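Side-chain contacts in putative MCP-type signal transduction protein (Campylobacter jejuni subsp. jejuni serotype O:2, PDB 4WY9), which probably senses chemical signals in the periplasm for chemotaxis, through a sensory region built as a tandem pair of PAS-like domains: residues A124-E127 and I128-L131; T284-K287 and Y288-F291. All coordinates share one frame; numbering follows the deposited sequence.

Contact 1 (A124-E127 and I128-L131); sequences ASDE and IANL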
loop_
_atom_site.group_PDB
_atom_site.type_symbol
_atom_site.label_atom_id
_atom_site.label_comp_id
_atom_site.label_asym_id
_atom_site.label_seq_id
_atom_site.Cartn_x
_atom_site.Cartn_y
_atom_site.Cartn_z
ATOM N N ALA A 124 4.977 -18.963 5.940
ATOM C CA ALA A 124 3.759 -18.195 6.154
ATOM C C ALA A 124 3.452 -17.960 7.602
ATOM O O ALA A 124 3.855 -18.735 8.469
ATOM C CB ALA A 124 2.599 -18.837 5.503
ATOM N N SER A 125 2.715 -16.897 7.872
ATOM C CA SER A 125 2.412 -16.483 9.195
ATOM C C SER A 125 0.977 -16.079 9.326
ATOM O O SER A 125 0.353 -15.656 8.352
ATOM C CB SER A 125 3.308 -15.237 9.553
ATOM O OG SER A 125 2.739 -14.415 10.418
ATOM N N ASP A 126 0.425 -16.195 10.529
ATOM C CA ASP A 126 -0.937 -15.739 10.783
ATOM C C ASP A 126 -1.096 -14.241 10.620
ATOM O O ASP A 126 -2.229 -13.737 10.543
ATOM C CB ASP A 126 -1.384 -16.194 12.182
ATOM C CG ASP A 126 -1.786 -17.664 12.171
ATOM O OD1 ASP A 126 -2.502 -18.072 11.251
ATOM O OD2 ASP A 126 -1.383 -18.410 13.077
ATOM N N GLU A 127 0.004 -13.497 10.563
ATOM C CA GLU A 127 -0.070 -12.063 10.285
ATOM C C GLU A 127 -0.823 -11.832 8.976
ATOM O O GLU A 127 -1.547 -10.856 8.819
ATOM C CB GLU A 127 1.314 -11.469 10.204
ATOM C CG GLU A 127 1.367 -9.988 10.015
ATOM C CD GLU A 127 2.706 -9.382 10.437
ATOM O OE1 GLU A 127 3.508 -9.171 9.576
ATOM O OE2 GLU A 127 2.941 -9.240 11.637
ATOM N N ILE A 128 -0.678 -12.758 8.012
ATOM C CA ILE A 128 -1.367 -12.626 6.744
ATOM C C ILE A 128 -2.875 -12.880 6.907
ATOM O O ILE A 128 -3.708 -12.100 6.445
ATOM C CB ILE A 128 -0.785 -13.575 5.686
ATOM C CG1 ILE A 128 0.682 -13.256 5.400
ATOM C CG2 ILE A 128 -1.617 -13.513 4.390
ATOM C CD1 ILE A 128 0.923 -11.871 4.877
ATOM N N ALA A 129 -3.220 -13.971 7.568
ATOM C CA ALA A 129 -4.602 -14.338 7.739
ATOM C C ALA A 129 -5.383 -13.320 8.536
ATOM O O ALA A 129 -6.580 -13.154 8.348
ATOM C CB ALA A 129 -4.726 -15.724 8.366
ATOM N N ASN A 130 -4.700 -12.619 9.435
ATOM C CA ASN A 130 -5.336 -11.649 10.305
ATOM C C ASN A 130 -5.313 -10.205 9.807
ATOM O O ASN A 130 -5.794 -9.304 10.480
ATOM C CB ASN A 130 -4.705 -11.743 11.700
ATOM C CG ASN A 130 -5.035 -13.046 12.434
ATOM O OD1 ASN A 130 -6.085 -13.644 12.198
ATOM N ND2 ASN A 130 -4.127 -13.522 13.247
ATOM N N LEU A 131 -4.821 -9.998 8.573
ATOM C CA LEU A 131 -4.862 -8.662 7.987
ATOM C C LEU A 131 -6.290 -8.146 7.929
ATOM O O LEU A 131 -7.230 -8.907 7.649
ATOM C CB LEU A 131 -4.293 -8.677 6.587
ATOM C CG LEU A 131 -2.798 -8.855 6.398
ATOM C CD1 LEU A 131 -2.498 -9.072 4.923
ATOM C CD2 LEU A 131 -2.025 -7.669 6.934
#
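Two backbone hydrogen bonds tie Ser125 and Asp126 to the residues that follow in a single short helical turn. Ile128 N donates to Ser125 O at 3.1 Å, and Asn130 N donates to Asp126 O at 2.9 Å. A third bond caps the start: Ser125 OG accepts from Glu127 N at 2.9 Å with an N-H...O angle of 160°. The serine hydroxyl thus satisfies an amide of the first turn, and Ser125 is the N-cap.

Side chains also pack against the backbone oxygens of the turn. The Asn130 side chain folds back over Asp126 O because its CG is anti to its own carbonyl carbon (chi1 -69°), which puts Asn130 CG 3.5 Å from Asp126 O. Asn130 ND2 comes to 3.3 Å from the same Asp126 O, but at too poor an angle for a hydrogen bond. Leu131 sets CG 3.4 Å from Glu127 O, with CD2 next at 3.7 Å. Ile128 rests CB 3.6 Å from Ser125 O.

The acidic groups find partners beyond the turn. Asp126 OD1 is hydrogen-bonded to Thr99 OG1. Glu127 has CG anti to its backbone N (chi1 -176°) and an extended chain, and its OE1 accepts a hydrogen bond from Asn157 N. Beneath the turn, Ile128 and Leu131 pack on Tyr80 of strand 78-83 and Met156 of strand 154-156, while Ala129 meets Tyr82.

This is a serine N-capped single helical turn, laid with its apolar side against the antiparallel sheet of the first PDC sensor domain, a Cache-type module, and leading directly into helix 132-140.

Contact 2 (T284-K287 and Y288-F291); sequences TAPK and YSVF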
loop_
_atom_site.group_PDB
_atom_site.type_symbol
_atom_site.label_atom_id
_atom_site.label_comp_id
_atom_site.label_asym_id
_atom_site.label_seq_id
_atom_site.Cartn_x
_atom_site.Cartn_y
_atom_site.Cartn_z
ATOM N N THR A 284 5.979 20.223 1.655
ATOM C CA THR A 284 6.111 21.538 2.247
ATOM C C THR A 284 7.395 22.242 1.858
ATOM O O THR A 284 8.393 21.616 1.448
ATOM C CB THR A 284 6.072 21.472 3.752
ATOM O OG1 THR A 284 7.285 20.902 4.234
ATOM C CG2 THR A 284 4.881 20.700 4.251
ATOM N N ALA A 285 7.367 23.570 2.010
ATOM C CA ALA A 285 8.536 24.444 1.927
ATOM C C ALA A 285 8.429 25.459 3.050
ATOM O O ALA A 285 7.535 26.295 3.025
ATOM C CB ALA A 285 8.614 25.137 0.575
ATOM N N PRO A 286 9.314 25.373 4.073
ATOM C CA PRO A 286 9.304 26.439 5.108
ATOM C C PRO A 286 9.445 27.800 4.470
ATOM O O PRO A 286 10.302 27.992 3.599
ATOM C CB PRO A 286 10.502 26.095 5.997
ATOM C CG PRO A 286 10.639 24.616 5.828
ATOM C CD PRO A 286 10.320 24.349 4.383
ATOM N N LYS A 287 8.640 28.759 4.914
ATOM C CA LYS A 287 8.668 30.093 4.289
ATOM C C LYS A 287 10.022 30.729 4.432
ATOM O O LYS A 287 10.535 31.387 3.523
ATOM C CB LYS A 287 7.571 30.975 4.852
ATOM C CG LYS A 287 6.179 30.514 4.514
ATOM C CD LYS A 287 5.094 31.261 5.202
ATOM C CE LYS A 287 3.732 30.748 4.930
ATOM N NZ LYS A 287 2.688 31.268 5.757
ATOM N N TYR A 288 10.669 30.537 5.577
ATOM C CA TYR A 288 11.988 31.135 5.787
ATOM C C TYR A 288 13.002 30.550 4.780
ATOM O O TYR A 288 13.863 31.280 4.273
ATOM C CB TYR A 288 12.477 30.874 7.214
ATOM C CG TYR A 288 13.718 31.618 7.529
ATOM C CD1 TYR A 288 13.677 32.924 8.032
ATOM C CD2 TYR A 288 14.977 31.045 7.310
ATOM C CE1 TYR A 288 14.829 33.614 8.297
ATOM C CE2 TYR A 288 16.142 31.752 7.575
ATOM C CZ TYR A 288 16.070 33.018 8.081
ATOM O OH TYR A 288 17.220 33.753 8.362
ATOM N N SER A 289 12.857 29.249 4.438
ATOM C CA SER A 289 13.766 28.622 3.494
ATOM C C SER A 289 13.568 29.169 2.081
ATOM O O SER A 289 14.485 29.267 1.291
ATOM C CB SER A 289 13.552 27.113 3.502
ATOM O OG SER A 289 13.783 26.595 4.781
ATOM N N VAL A 290 12.333 29.502 1.769
ATOM C CA VAL A 290 11.913 29.966 0.448
ATOM C C VAL A 290 12.473 31.358 0.199
ATOM O O VAL A 290 12.898 31.682 -0.925
ATOM C CB VAL A 290 10.344 29.948 0.398
ATOM C CG1 VAL A 290 9.765 30.839 -0.573
ATOM C CG2 VAL A 290 9.899 28.494 0.251
ATOM N N PHE A 291 12.508 32.207 1.222
ATOM C CA PHE A 291 12.936 33.565 1.101
ATOM C C PHE A 291 14.387 33.809 1.435
ATOM O O PHE A 291 14.943 34.846 1.071
ATOM C CB PHE A 291 12.032 34.474 1.930
ATOM C CG PHE A 291 10.689 34.707 1.310
ATOM C CD1 PHE A 291 10.568 35.571 0.232
ATOM C CD2 PHE A 291 9.570 34.021 1.739
ATOM C CE1 PHE A 291 9.352 35.766 -0.374
ATOM C CE2 PHE A 291 8.353 34.216 1.114
ATOM C CZ PHE A 291 8.249 35.092 0.078
#
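Pro286 O and Lys287 O do most of the work where strand 277-286 turns into the short helix 287-291. Pro286 O takes Val290 N at 3.1 Å and also receives a weak bond from Ser289 N, bent to 122°. Lys287 O is shared likewise: Phe291 N reaches it at 3.1 Å with an N-H...O angle of 148°, and Val290 N adds a second, weak bond. Each carbonyl therefore serves two successive amides, and Val290 N divides itself between both.

Polar side-chain ends find their partners elsewhere. Ser289 OG lies 3.5 Å from Pro286 CB, beside the proline ring, but its hydrogen bond goes to Asp205 O. Lys287 keeps an extended chain, and its NZ forms a salt bridge with Asp264 OD1, while the ammonium also makes a cation-pi contact with Tyr266. Thr284 OG1, back in the strand, bonds to Leu208 N.

Apolar groups close round the two carbonyls. Val290 has CG1 anti to its backbone N (chi1 156°), which leaves CG2 to bridge back over the turn, 3.4 Å from Pro286 O and 3.6 Å from Ala285 CB. The Phe291 ring sets an edge to Lys287 O, with CD2 at 3.3 Å and the oxygen near the ring plane; over one ring face, offset toward the rim, sits Val290 CG1. Val290 and Phe291 also pack on Ile8 at the start of the long helix 8-51.

Such a strand-to-helix junction, with proline at the N-cap position, carries the chain out of the five-stranded antiparallel sheet of the second PAS-like domain, beside the beginning of the long N-terminal helix.

How the contacts relate
The two contacts lie on opposite sides of the chain's centre, about 44 Å apart between centres and about 29 Å between nearest atoms, so neither touches the other. Contact 1 comes first along the chain and rests on the seven-stranded antiparallel sheet; contact 2 follows at the end of strand 277-286, the middle strand of the separate five-stranded sheet. They share no strand or helix, and each belongs to one half of the tandem sensing region. Residues 124-131 lead into helix 132-140 within the first domain, whereas residues 284-291 take the chain from the last strand of the second sheet into a short helix, close to the start of helix 8-51, where the chain probably continues toward the membrane.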